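Local coordinates for protein tartrate dehydrogenase/decarboxylase (Pseudomonas putida, PDB 3FLK) that oxidises tartrate with NAD+ and also converts meso-tartrate to D-glycerate and D-malate to pyruvate, using magnesium or manganese, at residues A[119-123]-A[231-236]; A[329-333]-A[355-360]. The protein carries 1 engineered substitution. All coordinates share one frame; numbering follows the deposited sequence.

How the contacts relate
Contact 1 comes first along the chain and closes before contact 2 opens. Their centres are about 27 Å apart, and their nearest atoms are about 16 Å apart, so they do not touch. Contact 1 ties the loop between strands 105-111 and 129-135 to the end of helix 224-233 and the turn after it. It lies by the second subunit of the homodimer. Contact 2 packs helix 317-336 against helix 349-361, and no other chain touches its two segments. Strands 105-111 and 129-135 are neighbours in the large mixed sheet. Contact 1 thus sits beside the dimer partner; contact 2 lies among helices 17-35, 299-313, 317-336 and 349-361.

Contact 1 of 2, residues A[119-123]-A[231-236]. With SO4 (sulfate ion), chain K.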
loop_
_atom_site.group_PDB
_atom_site.type_symbol
_atom_site.label_atom_id
_atom_site.label_comp_id
_atom_site.label_asym_id
_atom_site.label_seq_id
_atom_site.Cartn_x
_atom_site.Cartn_y
_atom_site.Cartn_z
ATOM N N ALA A 119 11.185 -6.959 11.941
ATOM C CA ALA A 119 10.132 -6.030 12.343
ATOM C C ALA A 119 8.880 -6.763 12.822
ATOM O O ALA A 119 8.095 -6.219 13.597
ATOM C CB ALA A 119 9.791 -5.100 11.196
ATOM N N LEU A 120 8.706 -7.994 12.349
ATOM C CA LEU A 120 7.545 -8.808 12.693
ATOM C C LEU A 120 7.843 -9.739 13.864
ATOM O O LEU A 120 8.935 -10.302 13.959
ATOM C CB LEU A 120 7.081 -9.626 11.482
ATOM C CG LEU A 120 6.843 -8.911 10.143
ATOM C CD1 LEU A 120 6.521 -9.926 9.058
ATOM C CD2 LEU A 120 5.743 -7.858 10.241
ATOM N N ALA A 121 6.862 -9.897 14.747
ATOM C CA ALA A 121 6.988 -10.782 15.898
ATOM C C ALA A 121 6.772 -12.235 15.487
ATOM O O ALA A 121 5.992 -12.519 14.574
ATOM C CB ALA A 121 6.002 -10.383 16.985
ATOM N N ASN A 122 7.474 -13.145 16.166
ATOM C CA ASN A 122 7.343 -14.595 15.956
ATOM C C ASN A 122 7.646 -15.051 14.524
ATOM O O ASN A 122 6.983 -15.943 13.992
ATOM C CB ASN A 122 5.957 -15.100 16.398
ATOM C CG ASN A 122 5.595 -14.681 17.818
ATOM O OD1 ASN A 122 4.443 -14.338 18.097
ATOM N ND2 ASN A 122 6.576 -14.708 18.723
ATOM N N ARG A 123 8.647 -14.425 13.909
ATOM C CA ARG A 123 9.071 -14.782 12.557
ATOM C C ARG A 123 10.511 -15.279 12.519
ATOM O O ARG A 123 11.402 -14.696 13.142
ATOM C CB ARG A 123 8.877 -13.608 11.590
ATOM C CG ARG A 123 7.739 -13.793 10.587
ATOM C CD ARG A 123 6.382 -13.948 11.263
ATOM N NE ARG A 123 5.394 -14.547 10.367
ATOM C CZ ARG A 123 4.148 -14.859 10.719
ATOM N NH1 ARG A 123 3.719 -14.636 11.955
ATOM N NH2 ARG A 123 3.325 -15.399 9.830
ATOM N N PHE A 231 1.270 -9.295 4.053
ATOM C CA PHE A 231 2.726 -9.116 4.114
ATOM C C PHE A 231 3.197 -9.045 5.566
ATOM O O PHE A 231 4.272 -9.541 5.914
ATOM C CB PHE A 231 3.150 -7.845 3.364
ATOM C CG PHE A 231 3.524 -8.070 1.918
ATOM C CD1 PHE A 231 2.848 -9.005 1.133
ATOM C CD2 PHE A 231 4.543 -7.322 1.333
ATOM C CE1 PHE A 231 3.193 -9.203 -0.199
ATOM C CE2 PHE A 231 4.895 -7.510 -0.004
ATOM C CZ PHE A 231 4.220 -8.454 -0.771
ATOM N N VAL A 232 2.369 -8.429 6.406
ATOM C CA VAL A 232 2.650 -8.264 7.826
ATOM C C VAL A 232 2.264 -9.505 8.637
ATOM O O VAL A 232 3.007 -9.920 9.529
ATOM C CB VAL A 232 1.939 -7.002 8.390
ATOM C CG1 VAL A 232 2.034 -6.934 9.913
ATOM C CG2 VAL A 232 2.525 -5.739 7.762
ATOM N N LEU A 233 1.112 -10.092 8.320
ATOM C CA LEU A 233 0.549 -11.175 9.140
ATOM C C LEU A 233 0.958 -12.584 8.712
ATOM O O LEU A 233 1.129 -13.461 9.561
ATOM C CB LEU A 233 -0.978 -11.061 9.222
ATOM C CG LEU A 233 -1.541 -9.867 10.003
ATOM C CD1 LEU A 233 -3.016 -9.661 9.691
ATOM C CD2 LEU A 233 -1.324 -10.031 11.502
ATOM N N GLN A 234 1.100 -12.811 7.408
ATOM C CA GLN A 234 1.556 -14.117 6.912
ATOM C C GLN A 234 2.426 -14.036 5.648
ATOM O O GLN A 234 2.010 -14.465 4.567
ATOM C CB GLN A 234 0.384 -15.103 6.740
ATOM C CG GLN A 234 -0.839 -14.553 6.017
ATOM C CD GLN A 234 -1.858 -15.632 5.668
ATOM O OE1 GLN A 234 -2.694 -15.441 4.787
ATOM N NE2 GLN A 234 -1.793 -16.769 6.360
ATOM N N PRO A 235 3.656 -13.502 5.790
ATOM C CA PRO A 235 4.554 -13.327 4.645
ATOM C C PRO A 235 5.066 -14.650 4.060
ATOM O O PRO A 235 5.566 -14.668 2.934
ATOM C CB PRO A 235 5.718 -12.524 5.233
ATOM C CG PRO A 235 5.720 -12.874 6.682
ATOM C CD PRO A 235 4.278 -13.048 7.050
ATOM N N GLU A 236 4.927 -15.740 4.815
ATOM C CA GLU A 236 5.384 -17.067 4.376
ATOM C C GLU A 236 4.631 -17.603 3.151
ATOM O O GLU A 236 5.139 -18.462 2.430
ATOM C CB GLU A 236 5.319 -18.080 5.531
ATOM C CG GLU A 236 3.908 -18.391 6.047
ATOM C CD GLU A 236 3.464 -17.491 7.197
ATOM O OE1 GLU A 236 4.019 -16.382 7.366
ATOM O OE2 GLU A 236 2.552 -17.907 7.944
HETATM S S SO4 K . -4.870 -19.170 4.663
HETATM O O1 SO4 K . -4.690 -19.379 6.097
HETATM O O2 SO4 K . -5.981 -18.249 4.441
HETATM O O3 SO4 K . -3.652 -18.605 4.089
HETATM O O4 SO4 K . -5.160 -20.447 4.019
#
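R123 and L120 fasten a loop to a helix end in this mixed contact, part salt bridge and part apolar packing. The loop joins strands 105-111 and 129-135; its partner is the last turn of helix 224-233 with the turn that follows. NH2 of R123 gives a hydrogen bond of 2.7 Å to OE1 of E236, with an N-H...O angle of 162°. OE1 lies almost in the guanidinium plane and receives the bond on its syn lone pair. NH2 makes the single bond of the pair, and the two planes are turned 41° apart, not a flat two-pronged pairing. The R123 chain bends at chi2 (61°), and its guanidinium then reaches past the P235 ring, whose CD is 3.8 Å from NH2. The carbonyl O of L233 is 2.9 Å from NH2 of R123, but the angle is poor for a hydrogen bond. In the apolar half, CD2 of L120 packs 3.8 Å from CG1 of V232. The other branch, CD1, points at the P235 ring, 3.9 Å from its CG. C258 of helix 245-258 touches both L120 and V232; V232 and L233 pack on L254 and G260 of the second subunit. NE2 of Q234 bonds weakly to O3 of a sulfate, probably from the crystallisation liquor, also held by NE of R237. A leucine in place of R123 would probably leave the E236 carboxylate without its cationic mate. The pairing runs through NH2 and grips the turn just beyond the helix; NE is buried with no partner in the model, which probably carries a cost.

Contact 2 of 2, residues A[329-333]-A[355-360]; sequences AIERV and AISDTL
Two helices cross where A329 and V333 of helix 317-336 meet I356, T359 and L360 of helix 349-361. This is a buried helix-helix contact next to helices 17-35 and 299-313, away from the annotated sites. The short axes come within 8.8 Å of each other and cross at 117°. The apolar contacts carry most of the interface. CG2 of V333 lies 3.7 Å from CG1 of I356, and the two side chains cross at about a right angle. This methyl sits anti to the carbonyl carbon of V333, which turns it onto the A355-T359 turn; it also packs on CB of A355. One turn earlier, CB of A329 meets CG2 of I356 at 3.8 Å and CB of L360 at 4.0 Å. The small A329 side chain is consistent with the close approach here, with CA of A329 and CA of L360 5.2 Å apart. I330 adds a looser touch on CD1 of I356. Both isoleucines also pack on I299 and I302 of helix 299-313, and V27 of helix 17-35 meets I356 and L360.

A second group of contacts is made by T359. Its CG2, anti to the backbone N, lies 3.8 Å from CD of R332, so methyl meets the aliphatic stem of the arginine. The polar end of R332 has its partner in its own helix, where NE bonds to OD1 of N328.

The polar contacts stay within one helix. OG1 of T359 donates to O of A355 at 2.7 Å. The backbone N of T359 reaches the same oxygen from the opposite face of its plane, so two donors grip it. With its hydroxyl satisfied inside its own helix, T359 presents a methyl to R332, and the two segments are joined by van der Waals packing alone.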
loop_
_atom_site.group_PDB
_atom_site.type_symbol
_atom_site.label_atom_id
_atom_site.label_comp_id
_atom_site.label_asym_id
_atom_site.label_seq_id
_atom_site.Cartn_x
_atom_site.Cartn_y
_atom_site.Cartn_z
ATOM N N ALA A 329 29.078 -12.760 0.935
ATOM C CA ALA A 329 29.738 -11.687 1.682
ATOM C C ALA A 329 28.732 -10.798 2.422
ATOM O O ALA A 329 28.954 -10.434 3.575
ATOM C CB ALA A 329 30.615 -10.854 0.752
ATOM N N ILE A 330 27.632 -10.460 1.749
ATOM C CA ILE A 330 26.544 -9.687 2.354
ATOM C C ILE A 330 25.953 -10.423 3.564
ATOM O O ILE A 330 25.812 -9.833 4.636
ATOM C CB ILE A 330 25.439 -9.330 1.311
ATOM C CG1 ILE A 330 25.940 -8.241 0.356
ATOM C CG2 ILE A 330 24.158 -8.865 2.006
ATOM C CD1 ILE A 330 25.166 -8.138 -0.955
ATOM N N GLU A 331 25.635 -11.707 3.384
ATOM C CA GLU A 331 25.094 -12.557 4.454
ATOM C C GLU A 331 26.000 -12.592 5.686
ATOM O O GLU A 331 25.526 -12.451 6.814
ATOM C CB GLU A 331 24.877 -13.991 3.952
ATOM C CG GLU A 331 23.688 -14.181 3.018
ATOM C CD GLU A 331 23.770 -15.470 2.201
ATOM O OE1 GLU A 331 24.490 -16.411 2.610
ATOM O OE2 GLU A 331 23.115 -15.539 1.137
ATOM N N ARG A 332 27.298 -12.780 5.457
ATOM C CA ARG A 332 28.281 -12.896 6.543
ATOM C C ARG A 332 28.412 -11.609 7.355
ATOM O O ARG A 332 28.443 -11.642 8.586
ATOM C CB ARG A 332 29.643 -13.327 5.989
ATOM C CG ARG A 332 29.696 -14.790 5.565
ATOM C CD ARG A 332 30.971 -15.105 4.805
ATOM N NE ARG A 332 31.083 -16.530 4.495
ATOM C CZ ARG A 332 31.861 -17.386 5.153
ATOM N NH1 ARG A 332 32.615 -16.973 6.166
ATOM N NH2 ARG A 332 31.891 -18.661 4.792
ATOM N N VAL A 333 28.474 -10.482 6.653
ATOM C CA VAL A 333 28.589 -9.164 7.272
ATOM C C VAL A 333 27.366 -8.839 8.145
ATOM O O VAL A 333 27.507 -8.315 9.257
ATOM C CB VAL A 333 28.861 -8.085 6.188
ATOM C CG1 VAL A 333 28.355 -6.720 6.601
ATOM C CG2 VAL A 333 30.351 -8.039 5.853
ATOM N N ALA A 355 33.936 -3.774 4.755
ATOM C CA ALA A 355 33.728 -5.075 5.397
ATOM C C ALA A 355 33.240 -6.150 4.418
ATOM O O ALA A 355 33.684 -7.297 4.478
ATOM C CB ALA A 355 32.764 -4.942 6.572
ATOM N N ILE A 356 32.331 -5.774 3.521
ATOM C CA ILE A 356 31.818 -6.701 2.507
ATOM C C ILE A 356 32.907 -7.027 1.483
ATOM O O ILE A 356 33.097 -8.189 1.120
ATOM C CB ILE A 356 30.535 -6.158 1.818
ATOM C CG1 ILE A 356 29.398 -6.040 2.841
ATOM C CG2 ILE A 356 30.112 -7.066 0.656
ATOM C CD1 ILE A 356 28.212 -5.196 2.389
ATOM N N SER A 357 33.627 -5.997 1.043
ATOM C CA SER A 357 34.734 -6.150 0.103
ATOM C C SER A 357 35.831 -7.070 0.655
ATOM O O SER A 357 36.313 -7.962 -0.051
ATOM C CB SER A 357 35.311 -4.779 -0.262
ATOM O OG SER A 357 36.192 -4.876 -1.366
ATOM N N ASP A 358 36.207 -6.859 1.917
ATOM C CA ASP A 358 37.225 -7.686 2.572
ATOM C C ASP A 358 36.771 -9.130 2.770
ATOM O O ASP A 358 37.542 -10.063 2.531
ATOM C CB ASP A 358 37.639 -7.090 3.920
ATOM C CG ASP A 358 38.738 -7.893 4.598
ATOM O OD1 ASP A 358 39.751 -8.205 3.930
ATOM O OD2 ASP A 358 38.588 -8.219 5.795
ATOM N N THR A 359 35.531 -9.305 3.220
ATOM C CA THR A 359 34.941 -10.632 3.406
ATOM C C THR A 359 34.926 -11.405 2.084
ATOM O O THR A 359 35.263 -12.591 2.049
ATOM C CB THR A 359 33.513 -10.532 3.995
ATOM O OG1 THR A 359 33.567 -9.852 5.255
ATOM C CG2 THR A 359 32.897 -11.908 4.202
ATOM N N LEU A 360 34.552 -10.722 1.004
ATOM C CA LEU A 360 34.508 -11.324 -0.327
ATOM C C LEU A 360 35.889 -11.816 -0.767
ATOM O O LEU A 360 36.026 -12.938 -1.260
ATOM C CB LEU A 360 33.937 -10.332 -1.345
ATOM C CG LEU A 360 33.618 -10.825 -2.760
ATOM C CD1 LEU A 360 32.443 -10.054 -3.317
ATOM C CD2 LEU A 360 34.819 -10.695 -3.683
#